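Local coordinates for multiple PDZ domain protein (Mus musculus, PDB 4XH7), which probably acts as a scaffold in signalling, with this PDZ domain likely to bind short C-terminal peptide motifs of partner proteins, at residues A12-K17 and L76-G81; K17-M22 and Y26-A31; N80-L85 and V93-E98. All blocks are in the same frame, centred on the assembly; numbering follows the deposited sequence.

Contact 1: A12-K17 and L76-G81; sequences AALLTK and LLEVNG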
ATOM      1  N   ALA A  12      10.117   4.601   9.589  1.00 27.17           N
ATOM      2  CA  ALA A  12       9.979   6.039   9.763  1.00 28.14           C
ATOM      3  C   ALA A  12      10.414   6.843   8.551  1.00 30.88           C
ATOM      4  O   ALA A  12       9.815   7.861   8.248  1.00 30.16           O
ATOM      5  CB  ALA A  12      10.763   6.508  10.970  1.00 34.51           C
ATOM      6  N   ALA A  13      11.474   6.408   7.878  1.00 27.52           N
ATOM      7  CA  ALA A  13      11.958   7.100   6.699  1.00 35.34           C
ATOM      8  C   ALA A  13      10.937   6.997   5.564  1.00 29.08           C
ATOM      9  O   ALA A  13      10.709   7.975   4.857  1.00 30.70           O
ATOM     10  CB  ALA A  13      13.298   6.533   6.276  1.00 39.62           C
ATOM     11  N   LEU A  14      10.314   5.830   5.419  1.00 29.64           N
ATOM     12  CA  LEU A  14       9.251   5.633   4.429  1.00 24.84           C
ATOM     13  C   LEU A  14       8.072   6.564   4.681  1.00 25.47           C
ATOM     14  O   LEU A  14       7.590   7.232   3.755  1.00 27.19           O
ATOM     15  CB  LEU A  14       8.767   4.188   4.430  1.00 27.80           C
ATOM     16  CG  LEU A  14       9.192   3.274   3.308  1.00 36.85           C
ATOM     17  CD1 LEU A  14       8.306   2.047   3.389  1.00 39.63           C
ATOM     18  CD2 LEU A  14       9.097   3.975   1.954  1.00 34.59           C
ATOM     19  N   LEU A  15       7.581   6.588   5.923  1.00 27.37           N
ATOM     20  CA  LEU A  15       6.553   7.536   6.322  1.00 25.66           C
ATOM     21  C   LEU A  15       6.957   8.968   5.971  1.00 25.67           C
ATOM     22  O   LEU A  15       6.174   9.756   5.426  1.00 25.66           O
ATOM     23  CB  LEU A  15       6.305   7.440   7.826  1.00 25.11           C
ATOM     24  CG  LEU A  15       5.688   6.116   8.209  1.00 25.29           C
ATOM     25  CD1 LEU A  15       5.750   5.918   9.728  1.00 29.05           C
ATOM     26  CD2 LEU A  15       4.238   6.085   7.700  1.00 26.85           C
ATOM     27  N   THR A  16       8.187   9.319   6.321  1.00 23.73           N
ATOM     28  CA  THR A  16       8.635  10.673   6.154  1.00 24.49           C
ATOM     29  C   THR A  16       8.702  11.052   4.682  1.00 25.13           C
ATOM     30  O   THR A  16       8.298  12.145   4.314  1.00 26.68           O
ATOM     31  CB  THR A  16      10.017  10.870   6.828  1.00 31.46           C
ATOM     32  OG1 THR A  16       9.839  10.858   8.249  1.00 36.19           O
ATOM     33  CG2 THR A  16      10.599  12.172   6.456  1.00 32.95           C
ATOM     34  N   LYS A  17       9.192  10.131   3.855  1.00 26.37           N
ATOM     35  CA  LYS A  17       9.257  10.335   2.419  1.00 26.08           C
ATOM     36  C   LYS A  17       7.894  10.689   1.848  1.00 23.20           C
ATOM     37  O   LYS A  17       7.739  11.640   1.077  1.00 23.47           O
ATOM     38  CB  LYS A  17       9.794   9.067   1.737  1.00 25.38           C
ATOM     39  CG  LYS A  17       9.790   9.127   0.194  1.00 31.35           C
ATOM     40  CD  LYS A  17      10.132   7.738  -0.375  1.00 34.45           C
ATOM     41  CE  LYS A  17       9.889   7.665  -1.872  1.00 38.87           C
ATOM     42  NZ  LYS A  17      10.243   6.314  -2.383  1.00 41.35           N
ATOM     43  N   LEU A  76      -3.269   3.592  -2.835  1.00 17.52           N
ATOM     44  CA  LEU A  76      -1.981   2.903  -2.966  1.00 20.34           C
ATOM     45  C   LEU A  76      -0.885   3.867  -3.410  1.00 19.51           C
ATOM     46  O   LEU A  76      -1.066   4.559  -4.397  1.00 20.72           O
ATOM     47  CB  LEU A  76      -2.080   1.791  -3.998  1.00 16.56           C
ATOM     48  CG  LEU A  76      -3.101   0.715  -3.658  1.00 25.68           C
ATOM     49  CD1 LEU A  76      -3.075  -0.289  -4.819  1.00 29.71           C
ATOM     50  CD2 LEU A  76      -2.750   0.008  -2.393  1.00 32.25           C
ATOM     51  N   LEU A  77       0.243   3.896  -2.695  1.00 17.32           N
ATOM     52  CA  LEU A  77       1.353   4.791  -3.069  1.00 16.68           C
ATOM     53  C   LEU A  77       2.627   4.099  -3.565  1.00 17.09           C
ATOM     54  O   LEU A  77       3.222   4.538  -4.554  1.00 19.15           O
ATOM     55  CB  LEU A  77       1.735   5.709  -1.899  1.00 18.50           C
ATOM     56  CG  LEU A  77       0.587   6.588  -1.405  1.00 18.10           C
ATOM     57  CD1 LEU A  77       1.048   7.336  -0.156  1.00 18.99           C
ATOM     58  CD2 LEU A  77       0.089   7.543  -2.502  1.00 18.87           C
ATOM     59  N   GLU A  78       3.037   3.027  -2.895  1.00 19.23           N
ATOM     60  CA  GLU A  78       4.324   2.394  -3.144  1.00 20.84           C
ATOM     61  C   GLU A  78       4.266   0.939  -2.664  1.00 21.80           C
ATOM     62  O   GLU A  78       3.606   0.629  -1.653  1.00 22.04           O
ATOM     63  CB  GLU A  78       5.435   3.150  -2.414  1.00 23.63           C
ATOM     64  CG  GLU A  78       6.820   2.584  -2.644  1.00 29.95           C
ATOM     65  CD  GLU A  78       7.879   3.282  -1.786  1.00 30.45           C
ATOM     66  OE1 GLU A  78       8.499   2.590  -0.951  1.00 38.62           O
ATOM     67  OE2 GLU A  78       8.103   4.494  -1.990  1.00 33.62           O
ATOM     68  N   VAL A  79       4.924   0.021  -3.379  1.00 18.78           N
ATOM     69  CA  VAL A  79       5.010  -1.361  -2.835  1.00 18.88           C
ATOM     70  C   VAL A  79       6.446  -1.814  -3.040  1.00 24.33           C
ATOM     71  O   VAL A  79       6.957  -1.686  -4.162  1.00 22.46           O
ATOM     72  CB  VAL A  79       4.059  -2.380  -3.526  1.00 21.52           C
ATOM     73  CG1 VAL A  79       2.625  -2.203  -3.056  1.00 27.92           C
ATOM     74  CG2 VAL A  79       4.113  -2.281  -5.051  1.00 20.28           C
ATOM     75  N   ASN A  80       7.092  -2.320  -1.990  1.00 23.35           N
ATOM     76  CA  ASN A  80       8.499  -2.748  -2.087  1.00 24.39           C
ATOM     77  C   ASN A  80       9.396  -1.758  -2.855  1.00 27.05           C
ATOM     78  O   ASN A  80      10.201  -2.155  -3.725  1.00 26.70           O
ATOM     79  CB  ASN A  80       8.571  -4.127  -2.731  1.00 25.90           C
ATOM     80  CG  ASN A  80       8.137  -5.202  -1.776  1.00 28.85           C
ATOM     81  OD1 ASN A  80       7.735  -4.896  -0.645  1.00 29.28           O
ATOM     82  ND2 ASN A  80       8.229  -6.461  -2.193  1.00 24.43           N
ATOM     83  N   GLY A  81       9.230  -0.481  -2.538  1.00 24.18           N
ATOM     84  CA  GLY A  81      10.038   0.573  -3.130  1.00 25.81           C
ATOM     85  C   GLY A  81       9.651   1.034  -4.520  1.00 26.62           C
ATOM     86  O   GLY A  81      10.240   1.987  -5.031  1.00 30.95           O
TER
HETATM   87  O   HOH W   1      11.083   3.602  -1.001  1.00 40.72           O
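Lys-17 reaches from helix 5-22 to the carboxylate of Glu-78 on strand 75-79, and this charged pair is the polar heart of the contact. Lys-17 NZ donates to Glu-78 OE2 at 2.8 Å in a salt bridge. The ammonium comes to the syn side of the carboxylate, 27° out of its plane. The lysine chain is fully extended. Its CG stands opposite the backbone N (chi1 175°), and every later torsion is close to straight, which gives the span needed to cross from helix to strand. Glu-78 is also extended and meets the lysine at about a right angle.

Water 1 closes the polar group. It accepts from Lys-17 NZ at 3.2 Å and donates to Glu-78 OE1 at 2.8 Å. The two carboxylate oxygens are therefore tied to the same ammonium, one directly and one through water. OE2 has a further donor in the indole NE1 of Trp-18. Glu-78 is buried, and these donors would probably stabilise its negative charge.

Aliphatic carbons border the carboxylate as well, in close van der Waals contact. Leu-14 touches it with one methyl, CD2, at 3.3 Å from Glu-78 OE1. Lys-17 CE lies beside Glu-78 OE2, at 3.6 Å.

Within the helix, Thr-16 OG1 bonds back to Ala-12 O at 3.0 Å. Thr-16 N reaches that same oxygen from the opposite face of its plane.

The long helix lies against the sheet here. Leu-77 and Glu-78 form a classic beta bulge opposite Val-106 of strand 102-110. Leu-14 also packs on Thr-104 and Val-106 of that strand, while Leu-15 turns to Ile-28 and Val-30 of strand 26-34.

Contact 2: K17-M22 and Y26-A31; sequences KWQRIM and YEIVVA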
ATOM      1  N   LYS A  17       9.192  10.131   3.855  1.00 26.37           N
ATOM      2  CA  LYS A  17       9.257  10.335   2.419  1.00 26.08           C
ATOM      3  C   LYS A  17       7.894  10.689   1.848  1.00 23.20           C
ATOM      4  O   LYS A  17       7.739  11.640   1.077  1.00 23.47           O
ATOM      5  CB  LYS A  17       9.794   9.067   1.737  1.00 25.38           C
ATOM      6  CG  LYS A  17       9.790   9.127   0.194  1.00 31.35           C
ATOM      7  CD  LYS A  17      10.132   7.738  -0.375  1.00 34.45           C
ATOM      8  CE  LYS A  17       9.889   7.665  -1.872  1.00 38.87           C
ATOM      9  NZ  LYS A  17      10.243   6.314  -2.383  1.00 41.35           N
ATOM     10  N   TRP A  18       6.901   9.898   2.221  1.00 21.37           N
ATOM     11  CA  TRP A  18       5.588  10.064   1.623  1.00 19.72           C
ATOM     12  C   TRP A  18       4.816  11.194   2.274  1.00 21.18           C
ATOM     13  O   TRP A  18       3.922  11.773   1.634  1.00 20.03           O
ATOM     14  CB  TRP A  18       4.802   8.728   1.654  1.00 17.16           C
ATOM     15  CG  TRP A  18       5.290   7.889   0.553  1.00 18.88           C
ATOM     16  CD1 TRP A  18       6.219   6.884   0.625  1.00 19.61           C
ATOM     17  CD2 TRP A  18       4.965   8.044  -0.828  1.00 21.30           C
ATOM     18  NE1 TRP A  18       6.461   6.372  -0.640  1.00 21.67           N
ATOM     19  CE2 TRP A  18       5.699   7.067  -1.544  1.00 21.72           C
ATOM     20  CE3 TRP A  18       4.087   8.887  -1.525  1.00 19.99           C
ATOM     21  CZ2 TRP A  18       5.583   6.899  -2.932  1.00 20.70           C
ATOM     22  CZ3 TRP A  18       3.990   8.731  -2.921  1.00 20.92           C
ATOM     23  CH2 TRP A  18       4.730   7.746  -3.594  1.00 21.08           C
ATOM     24  N   GLN A  19       5.140  11.531   3.527  1.00 21.59           N
ATOM     25  CA  GLN A  19       4.567  12.758   4.088  1.00 26.08           C
ATOM     26  C   GLN A  19       5.045  13.985   3.307  1.00 27.98           C
ATOM     27  O   GLN A  19       4.260  14.906   3.019  1.00 22.35           O
ATOM     28  CB  GLN A  19       4.909  12.883   5.585  1.00 23.48           C
ATOM     29  CG  GLN A  19       4.112  11.907   6.442  1.00 28.01           C
ATOM     30  CD  GLN A  19       4.740  11.673   7.786  1.00 34.24           C
ATOM     31  OE1 GLN A  19       5.841  12.161   8.060  1.00 35.45           O
ATOM     32  NE2 GLN A  19       4.049  10.932   8.641  1.00 30.50           N
ATOM     33  N   ARG A  20       6.323  14.014   2.922  1.00 21.19           N
ATOM     34  CA  ARG A  20       6.861  15.135   2.179  1.00 23.53           C
ATOM     35  C   ARG A  20       6.260  15.170   0.758  1.00 24.74           C
ATOM     36  O   ARG A  20       6.116  16.221   0.165  1.00 23.60           O
ATOM     37  CB  ARG A  20       8.398  15.045   2.136  1.00 26.98           C
ATOM     38  CG  ARG A  20       9.086  16.178   1.406  1.00 38.10           C
ATOM     39  N   ILE A  21       5.858  14.013   0.219  1.00 22.19           N
ATOM     40  CA  ILE A  21       5.231  13.995  -1.085  1.00 19.43           C
ATOM     41  C   ILE A  21       3.748  14.414  -1.026  1.00 21.78           C
ATOM     42  O   ILE A  21       3.299  15.244  -1.825  1.00 19.67           O
ATOM     43  CB  ILE A  21       5.367  12.578  -1.724  1.00 18.54           C
ATOM     44  CG1 ILE A  21       6.843  12.325  -2.088  1.00 19.98           C
ATOM     45  CG2 ILE A  21       4.471  12.469  -2.970  1.00 19.81           C
ATOM     46  CD1 ILE A  21       7.088  10.836  -2.472  1.00 22.94           C
ATOM     47  N   MET A  22       2.977  13.866  -0.079  1.00 19.46           N
ATOM     48  CA  MET A  22       1.537  14.110  -0.062  1.00 20.06           C
ATOM     49  C   MET A  22       1.114  15.391   0.652  1.00 19.07           C
ATOM     50  O   MET A  22       0.087  15.975   0.306  1.00 21.86           O
ATOM     51  CB  MET A  22       0.800  12.922   0.584  1.00 21.37           C
ATOM     52  CG  MET A  22       1.073  11.585  -0.121  1.00 21.28           C
ATOM     53  SD  MET A  22       0.690  11.593  -1.887  1.00 23.16           S
ATOM     54  CE  MET A  22      -1.096  11.736  -1.797  1.00 23.00           C
ATOM     55  N   TYR A  26      -2.993  14.341   4.288  1.00 21.28           N
ATOM     56  CA  TYR A  26      -3.029  12.870   4.187  1.00 18.99           C
ATOM     57  C   TYR A  26      -2.347  12.229   5.376  1.00 23.39           C
ATOM     58  O   TYR A  26      -1.321  12.722   5.859  1.00 24.22           O
ATOM     59  CB  TYR A  26      -2.346  12.401   2.925  1.00 18.48           C
ATOM     60  CG  TYR A  26      -2.989  12.896   1.673  1.00 20.68           C
ATOM     61  CD1 TYR A  26      -2.686  14.156   1.175  1.00 19.98           C
ATOM     62  CD2 TYR A  26      -3.925  12.122   1.013  1.00 24.26           C
ATOM     63  CE1 TYR A  26      -3.316  14.610   0.012  1.00 29.12           C
ATOM     64  CE2 TYR A  26      -4.544  12.559  -0.123  1.00 28.11           C
ATOM     65  CZ  TYR A  26      -4.240  13.801  -0.619  1.00 33.75           C
ATOM     66  OH  TYR A  26      -4.870  14.209  -1.761  1.00 45.70           O
ATOM     67  N   GLU A  27      -2.917  11.113   5.834  1.00 18.83           N
ATOM     68  CA  GLU A  27      -2.274  10.230   6.790  1.00 20.44           C
ATOM     69  C   GLU A  27      -1.588   9.114   6.005  1.00 22.33           C
ATOM     70  O   GLU A  27      -2.231   8.473   5.187  1.00 21.40           O
ATOM     71  CB  GLU A  27      -3.291   9.621   7.761  1.00 21.45           C
ATOM     72  CG  GLU A  27      -2.638   8.670   8.717  1.00 28.45           C
ATOM     73  CD  GLU A  27      -3.607   7.906   9.606  1.00 49.84           C
ATOM     74  OE1 GLU A  27      -4.840   7.945   9.372  1.00 40.01           O
ATOM     75  OE2 GLU A  27      -3.117   7.258  10.556  1.00 61.99           O
ATOM     76  N   ILE A  28      -0.298   8.912   6.244  1.00 21.79           N
ATOM     77  CA  ILE A  28       0.445   7.837   5.567  1.00 20.76           C
ATOM     78  C   ILE A  28       0.461   6.598   6.440  1.00 21.85           C
ATOM     79  O   ILE A  28       0.577   6.717   7.665  1.00 21.96           O
ATOM     80  CB  ILE A  28       1.919   8.249   5.272  1.00 18.26           C
ATOM     81  CG1 ILE A  28       1.984   9.649   4.640  1.00 18.62           C
ATOM     82  CG2 ILE A  28       2.632   7.176   4.405  1.00 18.55           C
ATOM     83  CD1 ILE A  28       1.198   9.765   3.280  1.00 18.99           C
ATOM     84  N   VAL A  29       0.323   5.416   5.823  1.00 18.82           N
ATOM     85  CA  VAL A  29       0.300   4.162   6.534  1.00 22.04           C
ATOM     86  C   VAL A  29       1.267   3.207   5.872  1.00 25.13           C
ATOM     87  O   VAL A  29       1.292   3.104   4.647  1.00 22.78           O
ATOM     88  CB  VAL A  29      -1.110   3.542   6.520  1.00 22.54           C
ATOM     89  CG1 VAL A  29      -1.096   2.228   7.279  1.00 27.84           C
ATOM     90  CG2 VAL A  29      -2.117   4.541   7.099  1.00 29.96           C
ATOM     91  N   VAL A  30       2.078   2.520   6.671  1.00 19.91           N
ATOM     92  CA  VAL A  30       2.924   1.446   6.141  1.00 21.60           C
ATOM     93  C   VAL A  30       2.407   0.099   6.620  1.00 24.90           C
ATOM     94  O   VAL A  30       2.171  -0.087   7.820  1.00 25.32           O
ATOM     95  CB  VAL A  30       4.404   1.644   6.555  1.00 24.25           C
ATOM     96  CG1 VAL A  30       5.278   0.464   6.104  1.00 26.51           C
ATOM     97  CG2 VAL A  30       4.930   2.902   5.900  1.00 23.13           C
ATOM     98  N   ALA A  31       2.210  -0.845   5.697  1.00 21.76           N
ATOM     99  CA  ALA A  31       1.753  -2.183   6.096  1.00 21.78           C
ATOM    100  C   ALA A  31       2.759  -3.228   5.658  1.00 24.67           C
ATOM    101  O   ALA A  31       3.215  -3.206   4.527  1.00 26.49           O
ATOM    102  CB  ALA A  31       0.391  -2.492   5.499  1.00 24.22           C
TER
HETATM  103  O   HOH W   2       1.073  10.476   8.240  1.00 34.57           O
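Met-22 bends twice, at chi2 (-56°) and chi3 (-68°), and this curls its terminal methyl over the ring of Tyr-26. The tyrosine ring hangs with CG opposite its own carbonyl carbon. Met-22 CE sits above the centre of the ring, 3.8 Å from the Tyr-26 centroid, in a CH-pi contact. SD stands farther out over the face, which makes this a Met-aromatic pair. Nearer the backbone, Met-22 CB packs on Tyr-26 CD1 at 3.7 Å. Met-22 O approaches the same CD1 at 3.4 Å.

Helix 5-22 ends, a short turn follows, and strand 26-34 runs back beside it: a helix-turn-strand connection. The short segments are nearly antiparallel, at 153°, and their axes come within 8.6 Å. Strand 26-34 is an outermost strand of the four-stranded PDZ sheet. The helix lies over one face of that sheet, and Trp-18 reaches past the edge strand to Val-106 and Leu-77.

Ile-28, buried, is the main apolar partner on the strand. Three helix residues meet its different branches. Gln-19 CG lies 3.6 Å from Ile-28 CG1, Trp-18 CB touches CG2, and Met-22 CG lies 3.9 Å from Ile-28 CD1. The Trp-18 indole itself leads away from the strand. Its NE1 bonds to Glu-78, and Ile-21 CD1 lies over the rim of one of its faces.

Polar contact across the gap is through water 2. It accepts from Gln-19 NE2 at 3.0 Å and from the backbone N of Ile-28 at 2.9 Å.

Contact 3: N80-L85 and V93-E98; sequences NGINLL and VNILKE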
ATOM      1  N   ASN A  80       7.092  -2.320  -1.990  1.00 23.35           N
ATOM      2  CA  ASN A  80       8.499  -2.748  -2.087  1.00 24.39           C
ATOM      3  C   ASN A  80       9.396  -1.758  -2.855  1.00 27.05           C
ATOM      4  O   ASN A  80      10.201  -2.155  -3.725  1.00 26.70           O
ATOM      5  CB  ASN A  80       8.571  -4.127  -2.731  1.00 25.90           C
ATOM      6  CG  ASN A  80       8.137  -5.202  -1.776  1.00 28.85           C
ATOM      7  OD1 ASN A  80       7.735  -4.896  -0.645  1.00 29.28           O
ATOM      8  ND2 ASN A  80       8.229  -6.461  -2.193  1.00 24.43           N
ATOM      9  N   GLY A  81       9.230  -0.481  -2.538  1.00 24.18           N
ATOM     10  CA  GLY A  81      10.038   0.573  -3.130  1.00 25.81           C
ATOM     11  C   GLY A  81       9.651   1.034  -4.520  1.00 26.62           C
ATOM     12  O   GLY A  81      10.240   1.987  -5.031  1.00 30.95           O
ATOM     13  N   ILE A  82       8.661   0.378  -5.123  1.00 20.83           N
ATOM     14  CA  ILE A  82       8.204   0.703  -6.472  1.00 20.03           C
ATOM     15  C   ILE A  82       7.013   1.672  -6.420  1.00 21.15           C
ATOM     16  O   ILE A  82       5.992   1.407  -5.760  1.00 22.12           O
ATOM     17  CB  ILE A  82       7.777  -0.565  -7.216  1.00 25.90           C
ATOM     18  CG1 ILE A  82       8.929  -1.586  -7.250  1.00 27.75           C
ATOM     19  CG2 ILE A  82       7.245  -0.238  -8.611  1.00 21.82           C
ATOM     20  CD1 ILE A  82       8.478  -2.998  -7.554  1.00 34.81           C
ATOM     21  N   ASN A  83       7.131   2.788  -7.111  1.00 23.28           N
ATOM     22  CA  ASN A  83       6.075   3.795  -7.088  1.00 21.82           C
ATOM     23  C   ASN A  83       4.792   3.335  -7.758  1.00 21.93           C
ATOM     24  O   ASN A  83       4.835   2.738  -8.842  1.00 21.40           O
ATOM     25  CB  ASN A  83       6.548   5.066  -7.804  1.00 24.12           C
ATOM     26  CG  ASN A  83       5.471   6.119  -7.838  1.00 23.87           C
ATOM     27  OD1 ASN A  83       5.141   6.669  -6.802  1.00 25.45           O
ATOM     28  ND2 ASN A  83       4.870   6.369  -9.016  1.00 21.31           N
ATOM     29  N   LEU A  84       3.651   3.638  -7.131  1.00 19.71           N
ATOM     30  CA  LEU A  84       2.374   3.396  -7.762  1.00 18.63           C
ATOM     31  C   LEU A  84       1.600   4.681  -8.032  1.00 18.31           C
ATOM     32  O   LEU A  84       0.722   4.705  -8.903  1.00 20.80           O
ATOM     33  CB  LEU A  84       1.518   2.453  -6.888  1.00 19.98           C
ATOM     34  CG  LEU A  84       2.116   1.085  -6.584  1.00 17.92           C
ATOM     35  CD1 LEU A  84       1.239   0.370  -5.531  1.00 20.38           C
ATOM     36  CD2 LEU A  84       2.215   0.278  -7.849  1.00 22.14           C
ATOM     37  N   LEU A  85       1.865   5.751  -7.268  1.00 17.66           N
ATOM     38  CA  LEU A  85       1.109   6.983  -7.444  1.00 18.58           C
ATOM     39  C   LEU A  85       1.272   7.580  -8.836  1.00 22.02           C
ATOM     40  O   LEU A  85       2.378   7.789  -9.311  1.00 21.27           O
ATOM     41  CB  LEU A  85       1.526   8.013  -6.383  1.00 20.21           C
ATOM     42  CG  LEU A  85       0.818   9.369  -6.499  1.00 22.05           C
ATOM     43  CD1 LEU A  85      -0.702   9.193  -6.303  1.00 21.21           C
ATOM     44  CD2 LEU A  85       1.383  10.302  -5.459  1.00 21.28           C
ATOM     45  N   VAL A  93      -1.412  -2.786 -11.953  1.00 20.04           N
ATOM     46  CA  VAL A  93      -1.821  -4.188 -11.865  1.00 20.24           C
ATOM     47  C   VAL A  93      -0.630  -5.118 -12.045  1.00 22.15           C
ATOM     48  O   VAL A  93      -0.476  -6.079 -11.263  1.00 25.07           O
ATOM     49  CB  VAL A  93      -2.901  -4.498 -12.907  1.00 22.65           C
ATOM     50  CG1 VAL A  93      -3.159  -6.000 -12.967  1.00 31.77           C
ATOM     51  CG2 VAL A  93      -4.162  -3.736 -12.560  1.00 25.76           C
ATOM     52  N   ASN A  94       0.215  -4.827 -13.026  1.00 24.19           N
ATOM     53  CA  ASN A  94       1.371  -5.676 -13.276  1.00 24.60           C
ATOM     54  C   ASN A  94       2.372  -5.632 -12.134  1.00 29.04           C
ATOM     55  O   ASN A  94       2.904  -6.665 -11.738  1.00 29.16           O
ATOM     56  CB  ASN A  94       2.047  -5.297 -14.576  1.00 26.71           C
ATOM     57  CG  ASN A  94       1.339  -5.867 -15.780  1.00 25.45           C
ATOM     58  OD1 ASN A  94       0.560  -6.798 -15.663  1.00 31.40           O
ATOM     59  ND2 ASN A  94       1.603  -5.305 -16.941  1.00 25.26           N
ATOM     60  N   ILE A  95       2.599  -4.450 -11.571  1.00 22.75           N
ATOM     61  CA  ILE A  95       3.508  -4.352 -10.429  1.00 24.92           C
ATOM     62  C   ILE A  95       2.978  -5.201  -9.251  1.00 29.05           C
ATOM     63  O   ILE A  95       3.730  -5.967  -8.641  1.00 29.38           O
ATOM     64  CB  ILE A  95       3.707  -2.882  -9.991  1.00 22.26           C
ATOM     65  CG1 ILE A  95       4.588  -2.119 -11.010  1.00 24.38           C
ATOM     66  CG2 ILE A  95       4.385  -2.843  -8.604  1.00 25.86           C
ATOM     67  CD1 ILE A  95       4.475  -0.572 -10.972  1.00 22.79           C
ATOM     68  N   LEU A  96       1.689  -5.091  -8.915  1.00 22.44           N
ATOM     69  CA  LEU A  96       1.135  -5.863  -7.799  1.00 23.83           C
ATOM     70  C   LEU A  96       1.238  -7.372  -8.068  1.00 29.41           C
ATOM     71  O   LEU A  96       1.543  -8.165  -7.168  1.00 28.46           O
ATOM     72  CB  LEU A  96      -0.328  -5.476  -7.532  1.00 24.33           C
ATOM     73  CG  LEU A  96      -0.491  -4.014  -7.098  1.00 22.26           C
ATOM     74  CD1 LEU A  96      -1.962  -3.649  -7.053  1.00 25.23           C
ATOM     75  CD2 LEU A  96       0.147  -3.753  -5.728  1.00 22.95           C
ATOM     76  N   LYS A  97       0.986  -7.773  -9.309  1.00 26.26           N
ATOM     77  CA  LYS A  97       1.015  -9.217  -9.631  1.00 25.58           C
ATOM     78  C   LYS A  97       2.394  -9.828  -9.457  1.00 30.64           C
ATOM     79  O   LYS A  97       2.521 -11.015  -9.144  1.00 38.13           O
ATOM     80  CB  LYS A  97       0.543  -9.458 -11.070  1.00 33.94           C
ATOM     81  CG  LYS A  97      -0.962  -9.378 -11.225  1.00 37.45           C
ATOM     82  N   GLU A  98       3.427  -9.041  -9.683  1.00 29.04           N
ATOM     83  CA  GLU A  98       4.802  -9.527  -9.688  1.00 28.97           C
ATOM     84  C   GLU A  98       5.470  -9.483  -8.325  1.00 30.03           C
ATOM     85  O   GLU A  98       6.666  -9.762  -8.207  1.00 32.76           O
ATOM     86  CB  GLU A  98       5.643  -8.708 -10.667  1.00 34.51           C
ATOM     87  CG  GLU A  98       5.271  -8.921 -12.135  1.00 42.05           C
TER
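Ile-95 of helix 89-97 packs against both Ile-82 and Leu-84, and these three side chains make the tight part of the contact. Ile-95 CD1 lies 3.7 Å from Ile-82 CG2. It also comes within 3.9 Å of Leu-84 CD2, so one methyl bridges the two partners. The other branch, Ile-95 CG2, meets the same two methyls at similar range. Ile-82 and Leu-84 each lie alongside Ile-95 and run in the opposite sense to it. In Ile-95 the CG1 branch lies opposite the carbonyl carbon (chi1 -73°), and chi2 of 160° extends CD1 toward the strand.

The loose part lies at the margins. Leu-84 CD1 only approaches Leu-96 CD2, at 4.3 Å. Ile-82 packs with one methyl, CG2, yet is exposed overall, so this side faces solvent. No hydrogen bond crosses the contact. Asn-83 points away from the helix. Its ND2 bonds to Leu-85 O at 2.9 Å, nearly straight at 162°, and also to Glu-87 OE1.

Val-79 of strand 75-79 adds to the apolar patch by touching Ile-95 and Leu-96. Helix 89-97 corresponds to the second helix of the canonical PDZ fold, which probably forms one wall of the peptide-binding groove here.

In the fold
All three contacts reach the same four-stranded antiparallel sheet. Contact 2 is local in the chain and falls within the span of contact 1; contact 3 comes after contact 2. Contacts 1 and 2 lie about 7 Å apart, centre to centre. They share Lys-17 and both use helix 5-22, which packs against both strands 26-34 and 75-79. Contact 3 lies about 12 Å from contact 1 and about 16 Å from contact 2. It begins where contact 1 ends and brings in helix 89-97. Trp-18 touches Asn-83 and Leu-85, linking contacts 2 and 3. The two helices flank the sheet on opposite faces, so the N-terminal helix packs away from the helix that probably lines the peptide groove.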